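Flavoredoxin (Desulfovibrio vulgaris str. 'Miyazaki F', PDB 2D5M) binds flavin mononucleotide and probably carries electrons as a dimeric flavoprotein of the flavin reductase-like family. Local coordinates at residues F17-Y22 with R58-R63; G103-A108 with D140-E145; D155-D160 with Y172-F177; K121-I126 with Q133-I138. One frame throughout, in Å; residues are numbered along the deposited sequence. Where two conformers were deposited one is given.

Contact 1. Residues F17-Y22 with R58-R63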
loop_
_atom_site.group_PDB
_atom_site.type_symbol
_atom_site.label_atom_id
_atom_site.label_comp_id
_atom_site.label_asym_id
_atom_site.label_seq_id
_atom_site.Cartn_x
_atom_site.Cartn_y
_atom_site.Cartn_z
ATOM N N PHE A 17 1.383 -5.611 -6.984
ATOM C CA PHE A 17 1.503 -4.976 -8.280
ATOM C C PHE A 17 2.409 -5.792 -9.198
ATOM O O PHE A 17 3.503 -6.137 -8.818
ATOM C CB PHE A 17 2.124 -3.596 -8.101
ATOM C CG PHE A 17 1.235 -2.578 -7.359
ATOM C CD1 PHE A 17 1.848 -1.464 -6.785
ATOM C CD2 PHE A 17 -0.152 -2.690 -7.235
ATOM C CE1 PHE A 17 1.156 -0.459 -6.154
ATOM C CE2 PHE A 17 -0.858 -1.643 -6.594
ATOM C CZ PHE A 17 -0.230 -0.533 -6.070
ATOM N N LEU A 18 1.990 -6.002 -10.448
ATOM C CA LEU A 18 2.903 -6.548 -11.423
ATOM C C LEU A 18 3.480 -5.396 -12.257
ATOM O O LEU A 18 2.767 -4.716 -13.019
ATOM C CB LEU A 18 2.310 -7.596 -12.331
ATOM C CG LEU A 18 2.090 -8.947 -11.613
ATOM C CD1 LEU A 18 0.944 -8.825 -10.625
ATOM C CD2 LEU A 18 1.929 -10.053 -12.651
ATOM N N VAL A 19 4.767 -5.136 -12.075
ATOM C CA VAL A 19 5.474 -4.033 -12.716
ATOM C C VAL A 19 5.962 -4.508 -14.055
ATOM O O VAL A 19 6.747 -5.472 -14.139
ATOM C CB VAL A 19 6.643 -3.568 -11.839
ATOM C CG1 VAL A 19 7.393 -2.458 -12.541
ATOM C CG2 VAL A 19 6.158 -3.069 -10.470
ATOM N N GLY A 20 5.476 -3.865 -15.123
ATOM C CA GLY A 20 5.736 -4.288 -16.509
ATOM C C GLY A 20 6.727 -3.369 -17.171
ATOM O O GLY A 20 6.653 -2.137 -17.045
ATOM N N THR A 21 7.659 -3.934 -17.935
ATOM C CA THR A 21 8.708 -3.211 -18.626
ATOM C C THR A 21 9.107 -3.915 -19.933
ATOM O O THR A 21 8.760 -5.073 -20.158
ATOM C CB THR A 21 9.979 -3.122 -17.764
ATOM O OG1 THR A 21 10.432 -4.437 -17.424
ATOM C CG2 THR A 21 9.812 -2.253 -16.516
ATOM N N TYR A 22 9.814 -3.179 -20.779
ATOM C CA TYR A 22 10.555 -3.752 -21.900
ATOM C C TYR A 22 12.054 -3.662 -21.635
ATOM O O TYR A 22 12.541 -2.614 -21.193
ATOM C CB TYR A 22 10.261 -2.980 -23.196
ATOM C CG TYR A 22 8.897 -3.145 -23.767
ATOM C CD1 TYR A 22 8.385 -4.352 -24.140
ATOM C CD2 TYR A 22 8.070 -1.997 -23.937
ATOM C CE1 TYR A 22 7.099 -4.486 -24.672
ATOM C CE2 TYR A 22 6.801 -2.131 -24.463
ATOM C CZ TYR A 22 6.317 -3.370 -24.852
ATOM O OH TYR A 22 5.056 -3.455 -25.348
ATOM N N ARG A 58 16.871 -2.658 -14.158
ATOM C CA ARG A 58 17.676 -2.253 -15.304
ATOM C C ARG A 58 16.761 -1.680 -16.372
ATOM O O ARG A 58 17.020 -0.602 -16.921
ATOM C CB ARG A 58 18.466 -3.429 -15.834
ATOM C CG ARG A 58 19.255 -3.066 -17.114
ATOM C CD ARG A 58 20.080 -4.253 -17.590
ATOM N NE ARG A 58 20.752 -3.905 -18.833
ATOM C CZ ARG A 58 21.696 -4.682 -19.390
ATOM N NH1 ARG A 58 21.994 -5.820 -18.783
ATOM N NH2 ARG A 58 22.279 -4.301 -20.528
ATOM N N SER A 59 15.684 -2.364 -16.686
ATOM C CA SER A 59 14.801 -1.891 -17.767
ATOM C C SER A 59 14.200 -0.524 -17.447
ATOM O O SER A 59 14.089 0.323 -18.346
ATOM C CB SER A 59 13.696 -2.918 -18.033
ATOM O OG SER A 59 14.303 -4.101 -18.522
ATOM N N ILE A 60 13.819 -0.275 -16.197
ATOM C CA ILE A 60 13.242 1.014 -15.872
ATOM C C ILE A 60 14.287 2.093 -15.994
ATOM O O ILE A 60 14.009 3.198 -16.493
ATOM C CB ILE A 60 12.612 1.027 -14.451
ATOM C CG1 ILE A 60 11.410 0.098 -14.413
ATOM C CG2 ILE A 60 12.265 2.452 -14.029
ATOM C CD1 ILE A 60 10.753 -0.054 -13.050
ATOM N N THR A 61 15.521 1.838 -15.564
ATOM C CA THR A 61 16.586 2.834 -15.698
ATOM C C THR A 61 16.841 3.145 -17.162
ATOM O O THR A 61 17.179 4.280 -17.508
ATOM C CB THR A 61 17.905 2.466 -15.016
ATOM O OG1 THR A 61 18.526 1.356 -15.616
ATOM C CG2 THR A 61 17.728 2.148 -13.532
ATOM N N GLU A 62 16.646 2.216 -18.062
ATOM C CA GLU A 62 16.907 2.418 -19.482
ATOM C C GLU A 62 15.754 3.089 -20.203
ATOM O O GLU A 62 16.005 3.914 -21.066
ATOM C CB GLU A 62 17.158 1.022 -20.120
ATOM C CG GLU A 62 18.488 0.414 -19.702
ATOM C CD GLU A 62 18.728 -1.007 -20.158
ATOM O OE1 GLU A 62 17.735 -1.670 -20.595
ATOM O OE2 GLU A 62 19.910 -1.486 -20.009
ATOM N N ARG A 63 14.516 2.703 -19.920
ATOM C CA ARG A 63 13.394 3.220 -20.684
ATOM C C ARG A 63 12.608 4.315 -20.020
ATOM O O ARG A 63 11.830 5.036 -20.661
ATOM C CB ARG A 63 12.431 2.095 -21.047
ATOM C CG ARG A 63 13.104 1.306 -22.223
ATOM C CD ARG A 63 12.086 0.346 -22.783
ATOM N NE ARG A 63 12.742 -0.541 -23.707
ATOM C CZ ARG A 63 12.803 -0.396 -25.003
ATOM N NH1 ARG A 63 12.257 0.644 -25.621
ATOM N NH2 ARG A 63 13.468 -1.296 -25.694
HETATM O O HOH W 1 12.573 -6.072 -18.103
HETATM O O HOH W 2 15.199 -1.332 -21.701
#
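T21 and I60 join the end of strand 14-22 to helix 55-63, which packs on the FMN-binding beta-sheet of the flavin reductase-like fold. The short axes of the two segments pass 7.7 Å apart at 60°. The tight part is T21 CG2 on I60 CG1, 3.5 Å apart, the two side chains crossing at about a right angle. S59 CB is also close, 3.4 Å from Y22 O. Farther into the sheet, V19 CG1 meets I60 CD1 more loosely. F66 of strand 65-70 also touches V19, T21 and I60, so this corner is well buried. The other side is polar and watered. T21 OG1 sits between its own backbone N and carbonyl carbon (chi1 58°), which turns it to the S59 side of the helix. A water bridges T21 OG1 and S59 OG. A second water donates to Y22 O and to E62 OE1. E62 OE2 is held in turn by R58 NE in a salt bridge along the helix. R63 runs out extended alongside Y22, its CD 3.8 Å from Y22 CB. Its guanidinium is anchored mainly by D107 and by the carbonyl of D23. Toward the strand it adds one weak, bent bond, R63 NE to Y22 O, at 3.3 Å and 127°.

Contact 2. Residues G103-A108 with D140-E145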
loop_
_atom_site.group_PDB
_atom_site.type_symbol
_atom_site.label_atom_id
_atom_site.label_comp_id
_atom_site.label_asym_id
_atom_site.label_seq_id
_atom_site.Cartn_x
_atom_site.Cartn_y
_atom_site.Cartn_z
ATOM N N GLY A 103 1.718 -0.243 -23.806
ATOM C CA GLY A 103 1.131 0.977 -23.315
ATOM C C GLY A 103 0.790 1.933 -24.433
ATOM O O GLY A 103 1.472 1.983 -25.448
ATOM N N GLU A 104 -0.287 2.677 -24.212
ATOM C CA GLU A 104 -0.702 3.703 -25.178
ATOM C C GLU A 104 0.032 4.997 -24.957
ATOM O O GLU A 104 0.115 5.810 -25.906
ATOM C CB GLU A 104 -2.234 3.874 -25.097
ATOM C CG GLU A 104 -2.933 2.591 -25.590
ATOM C CD GLU A 104 -4.451 2.720 -25.471
ATOM O OE1 GLU A 104 -4.879 3.313 -24.418
ATOM O OE2 GLU A 104 -5.235 2.312 -26.366
ATOM N N HIS A 105 0.499 5.251 -23.734
ATOM C CA HIS A 105 1.075 6.507 -23.333
ATOM C C HIS A 105 2.551 6.394 -22.942
ATOM O O HIS A 105 3.245 7.405 -22.895
ATOM C CB HIS A 105 0.291 7.113 -22.154
ATOM C CG HIS A 105 -1.153 7.298 -22.462
ATOM N ND1 HIS A 105 -1.663 8.402 -23.076
ATOM C CD2 HIS A 105 -2.196 6.423 -22.252
ATOM C CE1 HIS A 105 -2.973 8.185 -23.205
ATOM N NE2 HIS A 105 -3.324 7.014 -22.730
ATOM N N VAL A 106 3.009 5.196 -22.591
ATOM C CA VAL A 106 4.386 4.996 -22.061
ATOM C C VAL A 106 4.973 3.751 -22.735
ATOM O O VAL A 106 4.236 2.871 -23.174
ATOM C CB VAL A 106 4.474 4.896 -20.534
ATOM C CG1 VAL A 106 3.687 6.030 -19.849
ATOM C CG2 VAL A 106 3.962 3.553 -20.031
ATOM N N ASP A 107 6.299 3.757 -22.712
ATOM C CA ASP A 107 7.109 2.704 -23.357
ATOM C C ASP A 107 7.290 1.475 -22.474
ATOM O O ASP A 107 8.400 1.188 -21.969
ATOM C CB ASP A 107 8.454 3.293 -23.729
ATOM C CG ASP A 107 9.279 2.359 -24.585
ATOM O OD1 ASP A 107 8.702 1.425 -25.200
ATOM O OD2 ASP A 107 10.510 2.605 -24.648
ATOM N N ALA A 108 6.202 0.734 -22.243
ATOM C CA ALA A 108 6.156 -0.447 -21.371
ATOM C C ALA A 108 4.909 -1.241 -21.684
ATOM O O ALA A 108 3.876 -0.650 -22.032
ATOM C CB ALA A 108 6.178 -0.065 -19.905
ATOM N N ASP A 140 -2.119 7.135 -17.183
ATOM C CA ASP A 140 -3.434 6.597 -17.496
ATOM C C ASP A 140 -3.690 5.426 -16.605
ATOM O O ASP A 140 -2.793 4.673 -16.245
ATOM C CB ASP A 140 -3.511 6.126 -18.962
ATOM C CG ASP A 140 -4.912 5.903 -19.466
ATOM O OD1 ASP A 140 -5.856 6.556 -18.969
ATOM O OD2 ASP A 140 -5.108 5.097 -20.393
ATOM N N VAL A 141 -4.939 5.254 -16.235
ATOM C CA VAL A 141 -5.449 4.064 -15.557
ATOM C C VAL A 141 -6.537 3.455 -16.456
ATOM O O VAL A 141 -7.491 4.139 -16.830
ATOM C CB VAL A 141 -6.029 4.444 -14.189
ATOM C CG1 VAL A 141 -6.616 3.177 -13.542
ATOM C CG2 VAL A 141 -5.009 5.144 -13.309
ATOM N N LYS A 142 -6.364 2.205 -16.827
ATOM C CA LYS A 142 -7.241 1.475 -17.711
ATOM C C LYS A 142 -7.922 0.356 -16.950
ATOM O O LYS A 142 -7.257 -0.407 -16.250
ATOM C CB LYS A 142 -6.481 0.873 -18.917
ATOM C CG LYS A 142 -6.088 1.913 -19.971
ATOM C CD LYS A 142 -5.617 1.178 -21.226
ATOM C CE LYS A 142 -4.238 1.584 -21.637
ATOM N NZ LYS A 142 -4.121 3.050 -21.887
ATOM N N VAL A 143 -9.220 0.255 -17.112
ATOM C CA VAL A 143 -10.009 -0.771 -16.374
ATOM C C VAL A 143 -10.941 -1.434 -17.337
ATOM O O VAL A 143 -11.590 -0.801 -18.158
ATOM C CB VAL A 143 -10.739 -0.107 -15.211
ATOM C CG1 VAL A 143 -11.583 -1.154 -14.472
ATOM C CG2 VAL A 143 -9.783 0.566 -14.237
ATOM N N ASP A 144 -11.086 -2.731 -17.231
ATOM C CA ASP A 144 -12.078 -3.493 -18.002
ATOM C C ASP A 144 -13.463 -2.851 -17.838
ATOM O O ASP A 144 -13.914 -2.545 -16.716
ATOM C CB ASP A 144 -12.094 -4.938 -17.530
ATOM C CG ASP A 144 -10.996 -5.867 -17.976
ATOM O OD1 ASP A 144 -10.247 -5.424 -18.861
ATOM O OD2 ASP A 144 -10.866 -6.991 -17.469
ATOM N N GLU A 145 -14.156 -2.693 -18.955
ATOM C CA GLU A 145 -15.487 -2.093 -18.886
ATOM C C GLU A 145 -16.423 -2.862 -17.948
ATOM O O GLU A 145 -17.278 -2.256 -17.319
ATOM C CB GLU A 145 -16.139 -2.093 -20.257
ATOM C CG GLU A 145 -15.328 -1.454 -21.370
ATOM C CD GLU A 145 -15.967 -1.701 -22.736
ATOM O OE1 GLU A 145 -15.823 -0.747 -23.528
ATOM O OE2 GLU A 145 -16.564 -2.744 -23.032
#
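A salt-bridge network ties the loop between strands 100-102 and 109-111 to the end of strand 133-144, where the sheet meets the second subunit. E104 and K142 carry it across. K142 NZ donates to E104 OE1 at 2.7 Å, approaching on the anti side of the carboxylate and 31° out of its plane. The same nitrogen donates to D140 OD2, two residues back on its own strand, also at 2.7 Å. Here the anti lone pair is used. The lysine reaches both because its chain bends at its last two torsions. E119 on the neighbouring strand 116-126 is a third carboxylate on K142 NZ. It also accepts from the backbone N of E104 and of H105, so it holds the loop in place as well.

H105 lies against D140. Its CD2 is 3.6 Å from D140 CB, and its NE2 is 3.5 Å from D140 OD2. The ring and carboxylate planes stand 71° apart. K142 NZ lies at the ring edge, 3.9 Å from H105 CD2. The other oxygen of D140, OD1, takes a hydrogen bond from S4 of the second subunit, and K142, V143 and D144 pair with a strand of that chain.

E104 OE1 and D140 OD2 are only 4.4 Å apart. The ammonium between them probably offsets their repulsion and stays charged itself. With three acidic partners, K142 joins loop and sheet through charge rather than apolar packing, close to the dimer interface.

Contact 3. Residues D155-D160 with Y172-F177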
loop_
_atom_site.group_PDB
_atom_site.type_symbol
_atom_site.label_atom_id
_atom_site.label_comp_id
_atom_site.label_asym_id
_atom_site.label_seq_id
_atom_site.Cartn_x
_atom_site.Cartn_y
_atom_site.Cartn_z
ATOM N N ASP A 155 -15.511 -0.813 -9.674
ATOM C CA ASP A 155 -16.056 -1.621 -8.604
ATOM C C ASP A 155 -14.935 -2.542 -8.120
ATOM O O ASP A 155 -14.578 -3.475 -8.838
ATOM C CB ASP A 155 -17.243 -2.432 -9.099
ATOM C CG ASP A 155 -17.893 -3.254 -8.034
ATOM O OD1 ASP A 155 -19.125 -3.472 -8.206
ATOM O OD2 ASP A 155 -17.254 -3.649 -7.063
ATOM N N ILE A 156 -14.400 -2.257 -6.926
ATOM C CA ILE A 156 -13.279 -3.035 -6.460
ATOM C C ILE A 156 -13.572 -4.522 -6.342
ATOM O O ILE A 156 -12.684 -5.353 -6.529
ATOM C CB ILE A 156 -12.782 -2.489 -5.082
ATOM C CG1 ILE A 156 -11.398 -3.043 -4.738
ATOM C CG2 ILE A 156 -13.818 -2.695 -4.009
ATOM C CD1 ILE A 156 -10.816 -2.369 -3.535
ATOM N N ASN A 157 -14.797 -4.912 -6.032
ATOM C CA ASN A 157 -15.089 -6.347 -5.976
ATOM C C ASN A 157 -15.139 -7.001 -7.359
ATOM O O ASN A 157 -14.895 -8.216 -7.453
ATOM C CB ASN A 157 -16.414 -6.562 -5.263
ATOM C CG ASN A 157 -16.402 -6.299 -3.801
ATOM O OD1 ASN A 157 -17.295 -5.569 -3.317
ATOM N ND2 ASN A 157 -15.404 -6.840 -3.064
ATOM N N LYS A 158 -15.447 -6.246 -8.414
ATOM C CA LYS A 158 -15.360 -6.776 -9.764
ATOM C C LYS A 158 -13.925 -6.832 -10.239
ATOM O O LYS A 158 -13.491 -7.838 -10.856
ATOM C CB LYS A 158 -16.212 -5.944 -10.737
ATOM C CG LYS A 158 -17.714 -6.122 -10.454
ATOM C CD LYS A 158 -18.546 -5.222 -11.340
ATOM C CE LYS A 158 -20.021 -5.588 -11.399
ATOM N NZ LYS A 158 -20.629 -4.850 -12.563
ATOM N N VAL A 159 -13.136 -5.785 -9.957
ATOM C CA VAL A 159 -11.696 -5.858 -10.206
ATOM C C VAL A 159 -11.089 -7.072 -9.495
ATOM O O VAL A 159 -10.277 -7.838 -10.049
ATOM C CB VAL A 159 -10.995 -4.554 -9.814
ATOM C CG1 VAL A 159 -9.496 -4.672 -9.963
ATOM C CG2 VAL A 159 -11.510 -3.407 -10.674
ATOM N N ASP A 160 -11.479 -7.226 -8.238
ATOM C CA ASP A 160 -11.107 -8.353 -7.421
ATOM C C ASP A 160 -9.592 -8.475 -7.238
ATOM O O ASP A 160 -8.997 -9.542 -7.444
ATOM C CB ASP A 160 -11.682 -9.641 -8.040
ATOM C CG ASP A 160 -11.582 -10.818 -7.141
ATOM O OD1 ASP A 160 -11.289 -11.950 -7.637
ATOM O OD2 ASP A 160 -11.830 -10.662 -5.913
ATOM N N TYR A 172 -4.673 -12.763 -0.186
ATOM C CA TYR A 172 -6.076 -12.617 0.203
ATOM C C TYR A 172 -6.841 -11.815 -0.821
ATOM O O TYR A 172 -6.287 -10.982 -1.529
ATOM C CB TYR A 172 -6.186 -11.920 1.602
ATOM C CG TYR A 172 -5.846 -12.887 2.714
ATOM C CD1 TYR A 172 -6.839 -13.501 3.426
ATOM C CD2 TYR A 172 -4.536 -13.192 3.036
ATOM C CE1 TYR A 172 -6.535 -14.392 4.432
ATOM C CE2 TYR A 172 -4.210 -14.089 3.997
ATOM C CZ TYR A 172 -5.227 -14.702 4.715
ATOM O OH TYR A 172 -4.898 -15.600 5.688
ATOM N N ALA A 173 -8.162 -12.032 -0.919
ATOM C CA ALA A 173 -9.085 -11.231 -1.670
ATOM C C ALA A 173 -9.583 -10.041 -0.846
ATOM O O ALA A 173 -9.464 -10.038 0.387
ATOM C CB ALA A 173 -10.291 -12.046 -2.127
ATOM N N VAL A 174 -10.132 -9.087 -1.532
ATOM C CA VAL A 174 -10.921 -8.006 -0.937
ATOM C C VAL A 174 -12.297 -8.546 -0.614
ATOM O O VAL A 174 -12.901 -9.279 -1.376
ATOM C CB VAL A 174 -11.024 -6.767 -1.874
ATOM C CG1 VAL A 174 -11.910 -5.713 -1.266
ATOM C CG2 VAL A 174 -9.657 -6.208 -2.186
ATOM N N GLY A 175 -12.785 -8.155 0.572
ATOM C CA GLY A 175 -14.099 -8.496 1.053
ATOM C C GLY A 175 -15.139 -7.440 0.864
ATOM O O GLY A 175 -15.172 -6.738 -0.156
ATOM N N GLU A 176 -16.024 -7.338 1.826
ATOM C CA GLU A 176 -17.220 -6.523 1.646
ATOM C C GLU A 176 -16.994 -5.038 1.923
ATOM O O GLU A 176 -16.124 -4.625 2.681
ATOM C CB GLU A 176 -18.358 -7.033 2.541
ATOM C CG GLU A 176 -17.853 -6.918 3.979
ATOM C CD GLU A 176 -17.428 -8.283 4.532
ATOM O OE1 GLU A 176 -18.084 -8.604 5.566
ATOM O OE2 GLU A 176 -16.507 -8.941 3.962
ATOM N N PHE A 177 -17.853 -4.255 1.261
ATOM C CA PHE A 177 -17.958 -2.846 1.548
ATOM C C PHE A 177 -18.275 -2.612 3.033
ATOM O O PHE A 177 -19.147 -3.263 3.603
ATOM C CB PHE A 177 -19.080 -2.249 0.662
ATOM C CG PHE A 177 -19.415 -0.819 0.997
ATOM C CD1 PHE A 177 -20.508 -0.536 1.822
ATOM C CD2 PHE A 177 -18.674 0.242 0.486
ATOM C CE1 PHE A 177 -20.830 0.748 2.122
ATOM C CE2 PHE A 177 -19.014 1.521 0.828
ATOM C CZ PHE A 177 -20.087 1.762 1.626
HETATM O O HOH W 3 -13.580 -8.881 -4.026
HETATM O O HOH W 4 -19.054 -5.402 -1.286
HETATM O O HOH W 5 -10.239 -9.105 -4.330
#
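I156 of the short helix 156-159 packs on strand 170-180, and N157 bonds to it, at the dimer interface. D155 is the N-cap of this helix. Its OD2 accepts weak bonds from the backbone N of N157 and K158, which steadies the first turn. I156 follows with CG1 anti to its backbone N (chi1 -165°), and this sends CD1 to V174 CG1, 4.2 Å away. The two side chains cross at about a right angle. Y172 of the second subunit packs on I156 and N157.

N157 makes the direct polar link. Its ND2 donates to G175 O at 2.9 Å and 167°. The acceptor lies in the amide plane, while the donor is tilted 31° from the carbonyl plane of G175. ND2 also donates to a water. OD1 reaches the strand through another water, which takes the N-H of F177.

D160 leaves the helix with positive phi. Two waters lie within bonding distance of its OD2, though they have more acceptors in reach than protons. One of them receives the N-H of V174 at 2.8 Å. R73 holds D160 OD1 in a salt bridge.

Only one direct hydrogen bond crosses between the segments. The rest of the polar joining runs through water, so the helix is probably seated on a hydrated strand edge.

Contact 4. Residues K121-I126 with Q133-I138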
loop_
_atom_site.group_PDB
_atom_site.type_symbol
_atom_site.label_atom_id
_atom_site.label_comp_id
_atom_site.label_asym_id
_atom_site.label_seq_id
_atom_site.Cartn_x
_atom_site.Cartn_y
_atom_site.Cartn_z
ATOM N N LYS A 121 5.192 7.014 -16.187
ATOM C CA LYS A 121 6.426 7.642 -16.645
ATOM C C LYS A 121 7.340 7.826 -15.470
ATOM O O LYS A 121 6.937 8.415 -14.444
ATOM C CB LYS A 121 6.130 8.999 -17.278
ATOM C CG LYS A 121 7.295 9.872 -17.685
ATOM C CD LYS A 121 6.902 11.243 -18.221
ATOM C CE LYS A 121 6.229 12.122 -17.181
ATOM N NZ LYS A 121 6.168 13.573 -17.418
ATOM N N LEU A 122 8.600 7.396 -15.524
ATOM C CA LEU A 122 9.518 7.594 -14.422
ATOM C C LEU A 122 9.806 9.092 -14.239
ATOM O O LEU A 122 10.250 9.748 -15.197
ATOM C CB LEU A 122 10.834 6.874 -14.716
ATOM C CG LEU A 122 11.839 6.886 -13.567
ATOM C CD1 LEU A 122 11.306 6.181 -12.349
ATOM C CD2 LEU A 122 13.195 6.304 -14.029
ATOM N N ILE A 123 9.607 9.605 -13.039
ATOM C CA ILE A 123 9.859 11.014 -12.734
ATOM C C ILE A 123 10.914 11.185 -11.635
ATOM O O ILE A 123 11.540 12.263 -11.606
ATOM C CB ILE A 123 8.574 11.806 -12.450
ATOM C CG1 ILE A 123 7.752 11.213 -11.306
ATOM C CG2 ILE A 123 7.767 11.948 -13.724
ATOM C CD1 ILE A 123 6.726 12.197 -10.763
ATOM N N HIS A 124 11.161 10.220 -10.772
ATOM C CA HIS A 124 12.226 10.360 -9.795
ATOM C C HIS A 124 12.830 9.007 -9.537
ATOM O O HIS A 124 12.110 7.986 -9.570
ATOM C CB HIS A 124 11.763 10.921 -8.438
ATOM C CG HIS A 124 11.004 12.220 -8.463
ATOM N ND1 HIS A 124 11.608 13.426 -8.726
ATOM C CD2 HIS A 124 9.678 12.486 -8.226
ATOM C CE1 HIS A 124 10.680 14.387 -8.658
ATOM N NE2 HIS A 124 9.512 13.852 -8.360
ATOM N N GLN A 125 14.112 8.911 -9.277
ATOM C CA GLN A 125 14.797 7.702 -8.822
ATOM C C GLN A 125 15.467 8.106 -7.541
ATOM O O GLN A 125 16.458 8.882 -7.541
ATOM C CB GLN A 125 15.729 7.148 -9.894
ATOM C CG GLN A 125 16.425 5.849 -9.518
ATOM C CD GLN A 125 17.351 5.248 -10.521
ATOM O OE1 GLN A 125 18.152 4.412 -10.122
ATOM N NE2 GLN A 125 17.219 5.600 -11.786
ATOM N N ILE A 126 14.960 7.658 -6.422
ATOM C CA ILE A 126 15.391 8.102 -5.088
ATOM C C ILE A 126 16.295 7.075 -4.476
ATOM O O ILE A 126 15.965 5.885 -4.391
ATOM C CB ILE A 126 14.184 8.363 -4.196
ATOM C CG1 ILE A 126 13.286 9.472 -4.818
ATOM C CG2 ILE A 126 14.470 8.690 -2.747
ATOM C CD1 ILE A 126 11.931 9.613 -4.238
ATOM N N GLN A 133 13.872 3.841 -4.462
ATOM C CA GLN A 133 12.507 3.851 -4.938
ATOM C C GLN A 133 12.454 4.525 -6.286
ATOM O O GLN A 133 13.067 5.556 -6.524
ATOM C CB GLN A 133 11.446 4.562 -4.043
ATOM C CG GLN A 133 11.278 4.170 -2.613
ATOM C CD GLN A 133 10.535 5.420 -2.040
ATOM O OE1 GLN A 133 9.350 5.355 -1.794
ATOM N NE2 GLN A 133 11.352 6.475 -2.015
ATOM N N PHE A 134 11.653 3.941 -7.152
ATOM C CA PHE A 134 11.269 4.592 -8.401
ATOM C C PHE A 134 9.912 5.273 -8.218
ATOM O O PHE A 134 9.003 4.643 -7.669
ATOM C CB PHE A 134 11.154 3.586 -9.559
ATOM C CG PHE A 134 12.426 2.952 -10.004
ATOM C CD1 PHE A 134 12.597 1.590 -9.900
ATOM C CD2 PHE A 134 13.455 3.676 -10.598
ATOM C CE1 PHE A 134 13.736 1.001 -10.370
ATOM C CE2 PHE A 134 14.600 3.025 -11.034
ATOM C CZ PHE A 134 14.770 1.697 -10.910
ATOM N N ILE A 135 9.800 6.501 -8.647
ATOM C CA ILE A 135 8.541 7.249 -8.576
ATOM C C ILE A 135 8.049 7.394 -9.987
ATOM O O ILE A 135 8.722 7.998 -10.865
ATOM C CB ILE A 135 8.732 8.623 -7.945
ATOM C CG1 ILE A 135 9.505 8.570 -6.624
ATOM C CG2 ILE A 135 7.382 9.292 -7.805
ATOM C CD1 ILE A 135 8.850 7.721 -5.602
ATOM N N GLY A 136 6.881 6.820 -10.266
ATOM C CA GLY A 136 6.242 6.950 -11.557
ATOM C C GLY A 136 5.058 7.881 -11.502
ATOM O O GLY A 136 4.246 7.812 -10.592
ATOM N N GLU A 137 4.983 8.753 -12.497
ATOM C CA GLU A 137 3.802 9.585 -12.708
ATOM C C GLU A 137 2.774 8.737 -13.446
ATOM O O GLU A 137 3.057 8.163 -14.490
ATOM C CB GLU A 137 4.126 10.820 -13.524
ATOM C CG GLU A 137 2.921 11.677 -13.808
ATOM C CD GLU A 137 3.201 12.999 -14.499
ATOM O OE1 GLU A 137 4.396 13.392 -14.599
ATOM O OE2 GLU A 137 2.207 13.643 -14.953
ATOM N N ILE A 138 1.565 8.683 -12.930
ATOM C CA ILE A 138 0.460 7.989 -13.555
ATOM C C ILE A 138 -0.041 8.794 -14.744
ATOM O O ILE A 138 -0.515 9.917 -14.603
ATOM C CB ILE A 138 -0.708 7.790 -12.548
ATOM C CG1 ILE A 138 -0.262 6.944 -11.360
ATOM C CG2 ILE A 138 -1.914 7.208 -13.227
ATOM C CD1 ILE A 138 -1.270 6.881 -10.198
#
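K121 to I126 and Q133 to I138 form an antiparallel beta-hairpin with a classic bulge, part of the main sheet. Backbone bonds come first. K121 and E137 form a hydrogen-bonded pair, as do I126 and Q133. At the bulge I123 and H124 both face I135. I123 N donates to I135 O at 2.8 Å, nearly along the C=O axis, and H124 N adds a weaker bond to the same oxygen at 3.3 Å. The register shifts by one residue there.

Side-chain packing lies on both faces. On the face of L122, Q125 and F134, L122 CD1 meets F134 CD2 at 3.7 Å. The Q125 side chain runs alongside F134, pointing the same way, its CG 3.7 Å from F134 CE2. This face is covered by I60 and Y57 of helix 55-63. On the other face, I126 CD1 packs on I135 CG1 at 3.6 Å, and I135 CB lies in the plane of the H124 ring, at its edge.

One charged pair spans the strands. K121 turns at chi3 (65°) and brings NZ to E137 OE1 at 3.3 Å, a weak salt bridge.

Main-chain bonds thus set the register, while the one charged pair is weak. I135 O accepts two N-H groups and so accommodates the extra residue of the bulge.

How the contacts relate
Contact 1 is the buried one, while contacts 2, 3 and 4 are partly buried and reach the second subunit more widely. All four draw on the main sheet. Contacts 2 and 4 share strand 133-144. The hairpin of contact 4 is held by backbone bonds and packing on both faces, whereas contact 2 depends on side-chain charge near the dimer interface. Contacts 1 and 4 meet over one apolar patch, where I60 CG2 lies 3.8 Å from F134 CD2. Contacts 1 and 2 touch through the R63 to D107 salt bridge. Contact 3 lies across the chain's centre from contacts 1 and 4, but near contact 2, and relies more on water than its fellows.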